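Local structure of acyl-coenzyme A thioesterase THEM4 (Rhodococcus sp., 2OV9) at residues 87-92 with 138-143. The protein probably hydrolyses medium- and long-chain fatty acyl-coenzyme A thioesters to the free fatty acid and coenzyme A, as a hotdog-fold thioesterase. Numbering follows the deposited sequence.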
ATOM      1  N   ARG B  87      10.601  -9.542  -5.841  1.00 42.98           N
ATOM      2  CA  ARG B  87      10.334  -8.921  -7.133  1.00 42.99           C
ATOM      3  C   ARG B  87       8.819  -8.754  -7.457  1.00 42.18           C
ATOM      4  O   ARG B  87       8.448  -8.327  -8.551  1.00 41.34           O
ATOM      5  CB  ARG B  87      10.979  -9.797  -8.200  1.00 43.45           C
ATOM      6  CG  ARG B  87      11.607  -9.011  -9.300  1.00 46.88           C
ATOM      7  CD  ARG B  87      11.985  -9.922 -10.433  1.00 49.68           C
ATOM      8  NE  ARG B  87      12.151  -9.192 -11.689  1.00 51.04           N
ATOM      9  CZ  ARG B  87      11.205  -9.077 -12.616  1.00 50.67           C
ATOM     10  NH1 ARG B  87      10.011  -9.628 -12.417  1.00 50.10           N
ATOM     11  NH2 ARG B  87      11.455  -8.403 -13.729  1.00 49.28           N
ATOM     12  N   HIS B  88       7.959  -9.135  -6.515  1.00 41.37           N
ATOM     13  CA  HIS B  88       6.520  -9.252  -6.752  1.00 40.63           C
ATOM     14  C   HIS B  88       5.737  -8.393  -5.777  1.00 39.46           C
ATOM     15  O   HIS B  88       4.498  -8.424  -5.756  1.00 38.23           O
ATOM     16  CB  HIS B  88       6.101 -10.690  -6.489  1.00 40.95           C
ATOM     17  CG  HIS B  88       6.336 -11.122  -5.073  1.00 43.38           C
ATOM     18  ND1 HIS B  88       7.494 -11.755  -4.672  1.00 45.53           N
ATOM     19  CD2 HIS B  88       5.574 -10.989  -3.957  1.00 45.00           C
ATOM     20  CE1 HIS B  88       7.432 -12.005  -3.375  1.00 46.46           C
ATOM     21  NE2 HIS B  88       6.278 -11.552  -2.917  1.00 46.84           N
ATOM     22  N   ASP B  89       6.476  -7.673  -4.941  1.00 38.47           N
ATOM     23  CA  ASP B  89       5.929  -6.973  -3.800  1.00 37.54           C
ATOM     24  C   ASP B  89       5.248  -5.653  -4.215  1.00 37.57           C
ATOM     25  O   ASP B  89       5.535  -5.129  -5.293  1.00 36.44           O
ATOM     26  CB  ASP B  89       7.074  -6.712  -2.829  1.00 37.77           C
ATOM     27  CG  ASP B  89       8.064  -5.752  -3.390  1.00 36.25           C
ATOM     28  OD1 ASP B  89       8.991  -6.177  -4.102  1.00 37.23           O
ATOM     29  OD2 ASP B  89       7.896  -4.552  -3.143  1.00 36.65           O
ATOM     30  N   PRO B  90       4.312  -5.138  -3.385  1.00 37.43           N
ATOM     31  CA  PRO B  90       3.656  -3.868  -3.700  1.00 37.48           C
ATOM     32  C   PRO B  90       4.449  -2.580  -3.499  1.00 36.92           C
ATOM     33  O   PRO B  90       3.860  -1.503  -3.559  1.00 37.10           O
ATOM     34  CB  PRO B  90       2.404  -3.881  -2.805  1.00 37.98           C
ATOM     35  CG  PRO B  90       2.781  -4.751  -1.637  1.00 38.58           C
ATOM     36  CD  PRO B  90       3.740  -5.783  -2.180  1.00 38.14           C
ATOM     37  N   VAL B  91       5.755  -2.667  -3.272  1.00 35.91           N
ATOM     38  CA  VAL B  91       6.585  -1.455  -3.146  1.00 35.12           C
ATOM     39  C   VAL B  91       7.511  -1.308  -4.340  1.00 34.36           C
ATOM     40  O   VAL B  91       7.644  -0.216  -4.896  1.00 33.70           O
ATOM     41  CB  VAL B  91       7.429  -1.464  -1.824  1.00 34.83           C
ATOM     42  CG1 VAL B  91       8.298  -0.195  -1.709  1.00 34.23           C
ATOM     43  CG2 VAL B  91       6.513  -1.608  -0.596  1.00 35.54           C
ATOM     44  N   THR B  92       8.129  -2.423  -4.741  1.00 34.75           N
ATOM     45  CA  THR B  92       9.168  -2.410  -5.778  1.00 35.26           C
ATOM     46  C   THR B  92       8.866  -3.300  -7.000  1.00 35.32           C
ATOM     47  O   THR B  92       9.641  -3.294  -7.952  1.00 35.20           O
ATOM     48  CB  THR B  92      10.551  -2.868  -5.216  1.00 35.77           C
ATOM     49  OG1 THR B  92      10.576  -4.306  -5.112  1.00 36.78           O
ATOM     50  CG2 THR B  92      10.851  -2.254  -3.835  1.00 36.46           C
ATOM     51  N   LEU B 138       8.428   2.168   4.186  1.00 35.21           N
ATOM     52  CA  LEU B 138       9.525   2.053   5.184  1.00 34.91           C
ATOM     53  C   LEU B 138       9.688   0.601   5.653  1.00 35.06           C
ATOM     54  O   LEU B 138      10.803   0.103   5.779  1.00 34.70           O
ATOM     55  CB  LEU B 138       9.324   3.009   6.381  1.00 34.39           C
ATOM     56  CG  LEU B 138       9.736   4.467   6.067  1.00 34.73           C
ATOM     57  CD1 LEU B 138       9.270   5.403   7.151  1.00 33.92           C
ATOM     58  CD2 LEU B 138      11.233   4.582   5.919  1.00 35.55           C
ATOM     59  N   ASP B 139       8.575  -0.079   5.902  1.00 34.98           N
ATOM     60  CA  ASP B 139       8.650  -1.489   6.252  1.00 34.37           C
ATOM     61  C   ASP B 139       9.495  -2.257   5.214  1.00 34.63           C
ATOM     62  O   ASP B 139      10.476  -2.945   5.561  1.00 33.43           O
ATOM     63  CB  ASP B 139       7.241  -2.082   6.350  1.00 34.75           C
ATOM     64  CG  ASP B 139       7.257  -3.559   6.668  1.00 38.29           C
ATOM     65  OD1 ASP B 139       7.437  -3.910   7.838  1.00 42.16           O
ATOM     66  OD2 ASP B 139       7.106  -4.378   5.750  1.00 41.60           O
ATOM     67  N   HIS B 140       9.112  -2.142   3.943  1.00 33.70           N
ATOM     68  CA  HIS B 140       9.842  -2.801   2.872  1.00 33.56           C
ATOM     69  C   HIS B 140      11.315  -2.423   2.776  1.00 33.47           C
ATOM     70  O   HIS B 140      12.173  -3.291   2.620  1.00 33.24           O
ATOM     71  CB  HIS B 140       9.211  -2.542   1.502  1.00 33.21           C
ATOM     72  CG  HIS B 140       9.698  -3.503   0.470  1.00 31.63           C
ATOM     73  ND1 HIS B 140       9.241  -4.802   0.405  1.00 31.66           N
ATOM     74  CD2 HIS B 140      10.677  -3.397  -0.460  1.00 31.69           C
ATOM     75  CE1 HIS B 140       9.886  -5.446  -0.553  1.00 31.93           C
ATOM     76  NE2 HIS B 140      10.750  -4.611  -1.106  1.00 31.74           N
ATOM     77  N   VAL B 141      11.609  -1.127   2.818  1.00 33.82           N
ATOM     78  CA  VAL B 141      13.000  -0.684   2.839  1.00 34.59           C
ATOM     79  C   VAL B 141      13.832  -1.338   3.942  1.00 34.61           C
ATOM     80  O   VAL B 141      14.997  -1.685   3.703  1.00 33.97           O
ATOM     81  CB  VAL B 141      13.105   0.859   2.931  1.00 34.60           C
ATOM     82  CG1 VAL B 141      14.558   1.283   2.967  1.00 36.95           C
ATOM     83  CG2 VAL B 141      12.449   1.451   1.700  1.00 35.21           C
ATOM     84  N   LEU B 142      13.255  -1.481   5.146  1.00 34.41           N
ATOM     85  CA  LEU B 142      13.961  -2.167   6.248  1.00 34.26           C
ATOM     86  C   LEU B 142      14.267  -3.619   5.878  1.00 34.38           C
ATOM     87  O   LEU B 142      15.348  -4.122   6.185  1.00 34.00           O
ATOM     88  CB  LEU B 142      13.157  -2.140   7.575  1.00 34.46           C
ATOM     89  CG  LEU B 142      12.826  -0.760   8.173  1.00 33.86           C
ATOM     90  CD1 LEU B 142      12.216  -0.937   9.551  1.00 34.12           C
ATOM     91  CD2 LEU B 142      14.078   0.091   8.237  1.00 31.81           C
ATOM     92  N   GLY B 143      13.316  -4.283   5.224  1.00 34.02           N
ATOM     93  CA  GLY B 143      13.553  -5.644   4.701  1.00 33.82           C
ATOM     94  C   GLY B 143      14.715  -5.717   3.727  1.00 33.82           C
ATOM     95  O   GLY B 143      15.532  -6.632   3.766  1.00 33.91           O
TER
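The imidazole of His140 carries the carboxylate of Asp89 over one face, the two planes only 16° apart, with Asp89 OD2 offset toward the ring's rim, 3.4 Å from His140 CE1. Two hydrocarbon groups come in obliquely: Val91 CB sits 4.2 Å from the ring centroid in an off-centre CH-pi contact, and Thr92 CG2 lies 3.6 Å from His140 CD2. A branched valine suits its place, because Val91 CG2 also packs on His140 CB at 3.5 Å. His140 turns CG away from its own backbone N (chi1 -164°), which carries the ring out from helix 131-148, the long helix packed on the antiparallel sheet of the hotdog fold, against the turn of 89-92.

No hydrogen bond joins the two segments; the carboxylate is occupied within its own loop. Asp89 OD2 accepts from Val91 N at 2.9 Å and Thr92 N at 2.7 Å, an Asx turn and Asx motif that suit a short aspartate, while Asp89 OD1 bonds Thr92 OG1 through its syn lone pair and also Thr86 OG1. An alanine here would probably leave Val91 N, Thr92 N and Thr92 OG1 without their acceptor and the imidazole without the flat group over its face.

His140 ND1 instead bonds His130 NE2 of the second subunit, whose ring meets both His140 and Asp89, making this buried contact part of the dimer interface.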